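Local coordinates for ABC transporter periplasmic peptide-binding protein (Pseudoalteromonas, PDB 4QFL) that binds dipeptides such as Ala-Phe in the periplasm, probably handing them to an ABC transporter for uptake into the cell, at residues 186-191 against 202-208; 265-269 against 381-385; 286-291 against 505-509. All blocks are in the same frame, centred on the assembly; numbering follows the deposited sequence.

Contact 1 lies apart from the other two: its centre is about 30 Å from that of contact 2 and about 34 Å from that of contact 3, and it closes the first turn of helix 188-196 against the loop that leads to strand 213-219. Contacts 2 and 3 have centres about 11 Å apart and touch, Ile-384 and Tyr-385 packing on Asn-291. Contact 2 uses strand 264-266 and contact 3 strands 282-287 and 500-513, the last pairing with both others. Along the chain contact 1 is complete before contact 2 opens, whereas the segments of contacts 2 and 3 alternate. Distant parts of the sequence thus meet beside the bound dipeptide, whose carboxylate is held by Arg-383 and Tyr-385.

Contact 1 (186-191 against 202-208); sequences LSKEYA and LFDQYPV
Tyr-190 reaches from the N-capped first turn of helix 188-196 in this periplasmic binding protein into the loop that follows, and its OH donates to Tyr-206 O at 2.5 Å, in the plane of that carbonyl. Val-208 covers one face of the tyrosine ring with CG2, a CH-pi contact 3.6 Å from the centroid. The Phe-203 ring lies obliquely beside Tyr-190, the planes 36° apart, and the two side chains run past each other in opposite directions. Ala-191 CB sits over a face of Phe-203, 3.4 Å from CE1, while Leu-186 CD1 and Ser-187 O meet its edge. Behind this shell stands the N-cap of the helix: Ser-187 OG, turned anti to its own backbone nitrogen (chi1 170°), accepts from Tyr-190 N in a nearly straight bond of 2.9 Å. The cap probably helps to fix the turn from which the tyrosine projects. Further out, Phe-203 and Tyr-190 also meet the rings of Tyr-132 and Phe-107, respectively, and Asp-204 forms a salt bridge with Arg-124, which joins the loop to helix 115-126. Where Ser-187 faces Val-208, a water takes a hydrogen bond from Ser-187 N and gives one to Val-208 O at 2.7 Å.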
# COMPACT_ATOMS: atom_id res chain seq x y z
N LEU A 186 0.19 11.82 15.10
CA LEU A 186 -1.14 12.17 15.58
C LEU A 186 -1.10 13.15 16.76
O LEU A 186 -0.04 13.39 17.32
CB LEU A 186 -1.92 10.92 15.99
CG LEU A 186 -2.01 9.82 14.94
CD1 LEU A 186 -2.76 8.61 15.49
CD2 LEU A 186 -2.70 10.36 13.73
N SER A 187 -2.27 13.68 17.12
CA SER A 187 -2.40 14.62 18.23
C SER A 187 -2.73 13.96 19.57
O SER A 187 -3.82 13.40 19.74
CB SER A 187 -3.49 15.65 17.95
OG SER A 187 -3.76 16.40 19.12
N LYS A 188 -1.80 14.04 20.51
CA LYS A 188 -2.06 13.53 21.85
C LYS A 188 -3.10 14.38 22.56
O LYS A 188 -3.98 13.85 23.25
CB LYS A 188 -0.79 13.46 22.69
CG LYS A 188 -1.05 12.75 24.01
CD LYS A 188 0.18 12.65 24.88
CE LYS A 188 -0.15 11.90 26.16
NZ LYS A 188 1.01 11.77 27.08
N GLU A 189 -3.02 15.70 22.41
CA GLU A 189 -3.99 16.56 23.07
C GLU A 189 -5.41 16.23 22.62
O GLU A 189 -6.31 16.12 23.44
CB GLU A 189 -3.68 18.04 22.87
CG GLU A 189 -4.68 18.94 23.59
CD GLU A 189 -4.34 20.41 23.48
OE1 GLU A 189 -3.54 20.76 22.59
OE2 GLU A 189 -4.88 21.21 24.28
N TYR A 190 -5.60 16.08 21.32
CA TYR A 190 -6.90 15.70 20.79
C TYR A 190 -7.30 14.37 21.40
O TYR A 190 -8.41 14.22 21.93
CB TYR A 190 -6.84 15.60 19.27
CG TYR A 190 -8.14 15.26 18.57
CD1 TYR A 190 -9.35 15.83 18.97
CD2 TYR A 190 -8.16 14.40 17.49
CE1 TYR A 190 -10.53 15.52 18.33
CE2 TYR A 190 -9.33 14.09 16.84
CZ TYR A 190 -10.52 14.65 17.26
OH TYR A 190 -11.69 14.34 16.60
N ALA A 191 -6.40 13.40 21.34
CA ALA A 191 -6.69 12.06 21.85
C ALA A 191 -7.07 12.06 23.33
O ALA A 191 -8.00 11.37 23.73
CB ALA A 191 -5.52 11.14 21.61
N LEU A 202 -14.14 8.67 18.11
CA LEU A 202 -14.16 9.79 17.19
C LEU A 202 -12.78 10.10 16.67
O LEU A 202 -12.64 10.77 15.65
CB LEU A 202 -14.70 11.03 17.88
CG LEU A 202 -16.21 11.24 17.81
CD1 LEU A 202 -16.96 9.92 17.80
CD2 LEU A 202 -16.64 12.12 18.97
N PHE A 203 -11.77 9.62 17.38
CA PHE A 203 -10.39 10.00 17.09
C PHE A 203 -9.99 9.71 15.65
O PHE A 203 -9.41 10.55 14.98
CB PHE A 203 -9.43 9.34 18.08
CG PHE A 203 -8.05 9.93 18.05
CD1 PHE A 203 -7.83 11.22 18.47
CD2 PHE A 203 -6.98 9.19 17.60
CE1 PHE A 203 -6.56 11.76 18.43
CE2 PHE A 203 -5.71 9.74 17.56
CZ PHE A 203 -5.51 11.02 17.98
N ASP A 204 -10.33 8.51 15.18
CA ASP A 204 -9.92 8.09 13.84
C ASP A 204 -10.84 8.59 12.71
O ASP A 204 -10.50 8.48 11.53
CB ASP A 204 -9.79 6.56 13.79
CG ASP A 204 -8.66 6.05 14.67
OD1 ASP A 204 -7.66 6.77 14.82
OD2 ASP A 204 -8.77 4.93 15.21
N GLN A 205 -12.00 9.14 13.06
CA GLN A 205 -12.99 9.55 12.07
C GLN A 205 -12.95 11.04 11.79
O GLN A 205 -13.20 11.49 10.68
CB GLN A 205 -14.39 9.21 12.55
CG GLN A 205 -14.63 7.77 12.84
CD GLN A 205 -16.07 7.52 13.19
OE1 GLN A 205 -16.93 7.47 12.31
NE2 GLN A 205 -16.35 7.38 14.48
N TYR A 206 -12.67 11.80 12.84
CA TYR A 206 -12.55 13.25 12.74
C TYR A 206 -11.13 13.60 13.12
O TYR A 206 -10.82 13.81 14.29
CB TYR A 206 -13.55 13.93 13.64
CG TYR A 206 -14.95 13.61 13.25
CD1 TYR A 206 -15.59 12.49 13.75
CD2 TYR A 206 -15.64 14.41 12.35
CE1 TYR A 206 -16.89 12.17 13.38
CE2 TYR A 206 -16.94 14.11 11.98
CZ TYR A 206 -17.56 12.99 12.50
OH TYR A 206 -18.85 12.67 12.15
N PRO A 207 -10.26 13.64 12.12
CA PRO A 207 -8.82 13.65 12.32
C PRO A 207 -8.28 15.02 12.69
O PRO A 207 -8.84 16.07 12.32
CB PRO A 207 -8.29 13.23 10.96
CG PRO A 207 -9.30 13.74 10.00
CD PRO A 207 -10.62 13.66 10.69
N VAL A 208 -7.16 15.00 13.41
CA VAL A 208 -6.35 16.19 13.62
C VAL A 208 -4.92 15.86 13.28
O VAL A 208 -4.32 14.97 13.87
CB VAL A 208 -6.42 16.67 15.08
CG1 VAL A 208 -5.44 17.81 15.30
CG2 VAL A 208 -7.84 17.10 15.43
O HOH W 1 -4.85 13.18 15.82

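Contact 2 (265-269 against 381-385); sequences TAHPS and VSRIY. With PHE (phenylalanine), chain D.
His-267, in the segment that begins on strand 264-266, turns one face of its imidazole to Arg-383, a residue of the dipeptide pocket in this periplasmic binding protein of the solute-binding family 5. The direct contacts between the two segments are mostly packing. Ser-382 O and Arg-383 NH1 both lie over one face of the imidazole, each offset toward its rim, with Ser-382 O 3.4 Å from His-267 CG. The imidazole and guanidinium planes are turned 50° from each other, and Ile-384 CG1 approaches His-267 CE1 at 3.9 Å.

Water joins the polar edges. One molecule links His-267 NE2 to Arg-383 NH2, from which it accepts; a second lies in the imidazole plane between ND1 and Ser-382 OG; a third runs from Pro-268 O to the same hydroxyl.

The charged bonds belong to Arg-383. Its chain bends at chi2 (-61°) and chi3 (-56°), which folds the guanidinium back so that NH1 can donate to Ser-382 O at 3.1 Å while NH1 also forms a salt bridge with Glu-36. The other side of the group meets the carboxylate of the phenylalanine of the bound Ala-Phe: NE donates to its O at 3.0 Å and NH2 to its OXT at 3.0 Å. A leucine in place of Arg-383 would probably leave that carboxylate without its countercharge and Glu-36 without its salt-bridge mate. Trp-414 packs on both Arg-383 and Tyr-385. The same ligand oxygen gains another donor from Tyr-385, whose OH lies 2.6 Å from phenylalanine O.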
# COMPACT_ATOMS: atom_id res chain seq x y z
N THR A 265 -8.05 12.51 -11.97
CA THR A 265 -8.64 11.19 -12.02
C THR A 265 -7.65 10.11 -11.62
O THR A 265 -6.65 9.88 -12.28
CB THR A 265 -9.19 10.86 -13.41
OG1 THR A 265 -10.48 11.46 -13.55
CG2 THR A 265 -9.34 9.37 -13.58
N ALA A 266 -7.95 9.45 -10.51
CA ALA A 266 -7.15 8.35 -10.02
C ALA A 266 -7.27 7.16 -10.94
O ALA A 266 -8.35 6.87 -11.46
CB ALA A 266 -7.59 7.97 -8.61
N HIS A 267 -6.15 6.48 -11.15
CA HIS A 267 -6.12 5.23 -11.90
C HIS A 267 -7.03 5.25 -13.12
O HIS A 267 -8.05 4.57 -13.14
CB HIS A 267 -6.50 4.06 -10.99
CG HIS A 267 -5.68 3.97 -9.74
ND1 HIS A 267 -4.47 3.32 -9.70
CD2 HIS A 267 -5.90 4.44 -8.49
CE1 HIS A 267 -3.97 3.40 -8.48
NE2 HIS A 267 -4.82 4.06 -7.72
N PRO A 268 -6.66 6.05 -14.15
CA PRO A 268 -7.45 6.10 -15.39
C PRO A 268 -7.54 4.73 -16.07
O PRO A 268 -6.56 4.00 -16.12
CB PRO A 268 -6.68 7.09 -16.26
CG PRO A 268 -5.32 7.13 -15.69
CD PRO A 268 -5.49 6.94 -14.22
N SER A 269 -8.72 4.40 -16.58
CA SER A 269 -8.92 3.12 -17.25
C SER A 269 -8.12 3.01 -18.56
O SER A 269 -8.23 3.86 -19.44
CB SER A 269 -10.41 2.90 -17.53
OG SER A 269 -11.16 2.87 -16.33
N VAL A 381 -11.54 -2.51 -8.99
CA VAL A 381 -11.01 -1.22 -9.39
C VAL A 381 -9.60 -1.37 -9.97
O VAL A 381 -8.90 -2.34 -9.67
CB VAL A 381 -10.93 -0.27 -8.19
CG1 VAL A 381 -12.31 0.21 -7.80
CG2 VAL A 381 -10.26 -0.97 -7.03
N SER A 382 -9.20 -0.40 -10.78
CA SER A 382 -7.85 -0.37 -11.36
C SER A 382 -6.78 -0.05 -10.31
O SER A 382 -6.97 0.85 -9.48
CB SER A 382 -7.81 0.69 -12.47
OG SER A 382 -6.50 0.81 -13.00
N ARG A 383 -5.68 -0.80 -10.32
CA ARG A 383 -4.53 -0.52 -9.45
C ARG A 383 -3.30 -0.40 -10.33
O ARG A 383 -3.31 -0.87 -11.48
CB ARG A 383 -4.29 -1.65 -8.44
CG ARG A 383 -5.54 -2.30 -7.86
CD ARG A 383 -6.39 -1.30 -7.10
NE ARG A 383 -5.65 -0.62 -6.04
CZ ARG A 383 -5.74 0.69 -5.78
NH1 ARG A 383 -6.52 1.48 -6.52
NH2 ARG A 383 -5.04 1.22 -4.79
N ILE A 384 -2.25 0.20 -9.81
CA ILE A 384 -1.02 0.33 -10.57
C ILE A 384 -0.56 -1.03 -11.09
O ILE A 384 -0.17 -1.15 -12.25
CB ILE A 384 0.10 0.91 -9.71
CG1 ILE A 384 -0.29 2.29 -9.21
CG2 ILE A 384 1.40 0.98 -10.52
CD1 ILE A 384 0.66 2.83 -8.17
N TYR A 385 -0.61 -2.04 -10.24
CA TYR A 385 -0.08 -3.34 -10.60
C TYR A 385 -1.05 -4.19 -11.43
O TYR A 385 -0.68 -5.24 -11.92
CB TYR A 385 0.35 -4.10 -9.34
CG TYR A 385 -0.68 -4.09 -8.24
CD1 TYR A 385 -1.69 -5.04 -8.21
CD2 TYR A 385 -0.64 -3.13 -7.24
CE1 TYR A 385 -2.63 -5.04 -7.20
CE2 TYR A 385 -1.59 -3.12 -6.23
CZ TYR A 385 -2.58 -4.08 -6.21
OH TYR A 385 -3.52 -4.08 -5.21
N PHE D . -2.16 -1.86 -0.94
CA PHE D . -2.99 -2.50 -1.95
C PHE D . -3.49 -1.46 -2.93
O PHE D . -3.65 -1.74 -4.11
CB PHE D . -4.20 -3.17 -1.29
CG PHE D . -3.86 -4.39 -0.52
CD1 PHE D . -3.06 -5.38 -1.07
CD2 PHE D . -4.35 -4.57 0.75
CE1 PHE D . -2.76 -6.52 -0.37
CE2 PHE D . -4.06 -5.70 1.46
CZ PHE D . -3.26 -6.68 0.91
OXT PHE D . -3.77 -0.32 -2.54
O HOH W 2 -4.57 3.93 -4.72
O HOH W 3 -4.11 2.33 -12.25
O HOH W 4 -5.96 1.60 -15.79

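Contact 3 (286-291 against 505-509); sequences RETNLN and HGMRF. With GOL (glycerol), chain E.
Glycerol O2 is gripped from both segments: Asn-289 N donates to it at 2.9 Å, and it donates in turn to Gly-506 O at 2.7 Å. The glycerol, probably from the crystallisation liquor, also gives a hydrogen bond from O1 to Asn-289 O and shares one between O3 and Thr-288 OG1. It thus bridges the two backbones between Asn-289 and Gly-506. In the paired part, strands 282-287 and 500-513 run antiparallel. Glu-287 and Arg-508 form a hydrogen-bonded pair, with Arg-508 N to Glu-287 O at 2.8 Å and Glu-287 N to Arg-508 O at 2.9 Å; Arg-286 and Phe-509 make the adjoining non-hydrogen-bonded pair. On the face that carries these last two, the side chains lie alongside each other and point the same way. Arg-286 NH1 meets the Phe-509 ring at its edge, 3.6 Å from CZ, with guanidinium and ring almost perpendicular (87°). Met-507, bent at chi2 and chi3, brings its CE to 3.5 Å from Arg-286 CG, and its CG lies over a face of the guanidinium. On the opposite face, Glu-287 OE2 and Arg-508 NH1 turn to Gly-522 N and Gly-522 O, respectively, while Arg-508 CB packs 4.0 Å from Asn-289 CB.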
# COMPACT_ATOMS: atom_id res chain seq x y z
N ARG A 286 2.79 9.35 -16.69
CA ARG A 286 3.09 7.95 -16.85
C ARG A 286 4.46 7.72 -16.24
O ARG A 286 5.46 8.12 -16.81
CB ARG A 286 3.12 7.63 -18.36
CG ARG A 286 3.64 6.26 -18.72
CD ARG A 286 3.84 6.13 -20.23
NE ARG A 286 4.32 4.80 -20.57
CZ ARG A 286 3.61 3.89 -21.24
NH1 ARG A 286 2.39 4.17 -21.67
NH2 ARG A 286 4.14 2.70 -21.47
N GLU A 287 4.52 7.11 -15.07
CA GLU A 287 5.80 6.98 -14.38
C GLU A 287 6.12 5.54 -14.01
O GLU A 287 5.22 4.74 -13.77
CB GLU A 287 5.80 7.84 -13.12
CG GLU A 287 5.27 9.23 -13.33
CD GLU A 287 5.31 10.08 -12.06
OE1 GLU A 287 4.95 11.27 -12.14
OE2 GLU A 287 5.70 9.56 -10.98
N THR A 288 7.42 5.23 -13.95
CA THR A 288 7.85 3.94 -13.46
C THR A 288 7.59 3.85 -11.96
O THR A 288 7.60 4.87 -11.26
CB THR A 288 9.34 3.70 -13.73
OG1 THR A 288 9.70 2.41 -13.23
CG2 THR A 288 10.18 4.73 -13.01
N ASN A 289 7.35 2.64 -11.47
CA ASN A 289 6.92 2.48 -10.08
C ASN A 289 7.18 1.07 -9.57
O ASN A 289 7.06 0.10 -10.31
CB ASN A 289 5.44 2.87 -9.96
CG ASN A 289 4.87 2.60 -8.59
OD1 ASN A 289 4.47 1.48 -8.28
ND2 ASN A 289 4.79 3.64 -7.76
N LEU A 290 7.58 0.98 -8.31
CA LEU A 290 7.84 -0.31 -7.68
C LEU A 290 6.52 -0.97 -7.29
O LEU A 290 5.85 -0.56 -6.35
CB LEU A 290 8.67 -0.09 -6.43
CG LEU A 290 10.09 0.44 -6.57
CD1 LEU A 290 10.57 0.92 -5.21
CD2 LEU A 290 11.01 -0.66 -7.12
N ASN A 291 6.12 -1.98 -8.05
CA ASN A 291 4.88 -2.67 -7.76
C ASN A 291 4.93 -4.06 -8.34
O ASN A 291 5.76 -4.36 -9.19
CB ASN A 291 3.68 -1.91 -8.32
CG ASN A 291 3.69 -1.83 -9.84
OD1 ASN A 291 4.18 -0.87 -10.43
ND2 ASN A 291 3.13 -2.84 -10.47
N HIS A 505 4.47 -5.96 -13.78
CA HIS A 505 4.62 -4.71 -13.07
C HIS A 505 4.03 -3.61 -13.93
O HIS A 505 4.39 -3.48 -15.10
CB HIS A 505 6.10 -4.45 -12.79
CG HIS A 505 6.82 -5.62 -12.21
ND1 HIS A 505 7.61 -6.46 -12.96
CD2 HIS A 505 6.86 -6.10 -10.94
CE1 HIS A 505 8.12 -7.40 -12.18
NE2 HIS A 505 7.68 -7.21 -10.96
N GLY A 506 3.11 -2.82 -13.36
CA GLY A 506 2.44 -1.77 -14.11
C GLY A 506 3.15 -0.42 -14.10
O GLY A 506 4.08 -0.19 -13.32
N MET A 507 2.72 0.46 -15.01
CA MET A 507 3.12 1.87 -14.99
C MET A 507 2.13 2.63 -14.13
O MET A 507 0.95 2.27 -14.05
CB MET A 507 3.13 2.46 -16.41
CG MET A 507 4.23 1.91 -17.31
SD MET A 507 5.85 2.39 -16.71
CE MET A 507 5.66 4.15 -16.74
N ARG A 508 2.60 3.68 -13.46
CA ARG A 508 1.73 4.51 -12.65
C ARG A 508 1.16 5.67 -13.49
O ARG A 508 1.89 6.54 -13.92
CB ARG A 508 2.50 5.05 -11.45
CG ARG A 508 1.64 5.71 -10.41
CD ARG A 508 2.44 6.11 -9.19
NE ARG A 508 1.55 6.39 -8.07
CZ ARG A 508 1.94 6.48 -6.81
NH1 ARG A 508 3.22 6.33 -6.51
NH2 ARG A 508 1.06 6.73 -5.86
N PHE A 509 -0.15 5.65 -13.74
CA PHE A 509 -0.80 6.70 -14.53
C PHE A 509 -1.69 7.62 -13.68
O PHE A 509 -2.29 7.19 -12.70
CB PHE A 509 -1.72 6.11 -15.60
CG PHE A 509 -1.00 5.39 -16.71
CD1 PHE A 509 -0.50 6.10 -17.80
CD2 PHE A 509 -0.88 4.01 -16.69
CE1 PHE A 509 0.13 5.44 -18.83
CE2 PHE A 509 -0.24 3.34 -17.72
CZ PHE A 509 0.27 4.06 -18.79
C1 GOL E . 8.40 -1.09 -13.13
O1 GOL E . 7.92 -1.83 -12.04
C2 GOL E . 7.25 -0.61 -14.01
O2 GOL E . 6.71 0.57 -13.46
C3 GOL E . 7.78 -0.34 -15.42
O3 GOL E . 8.96 0.46 -15.33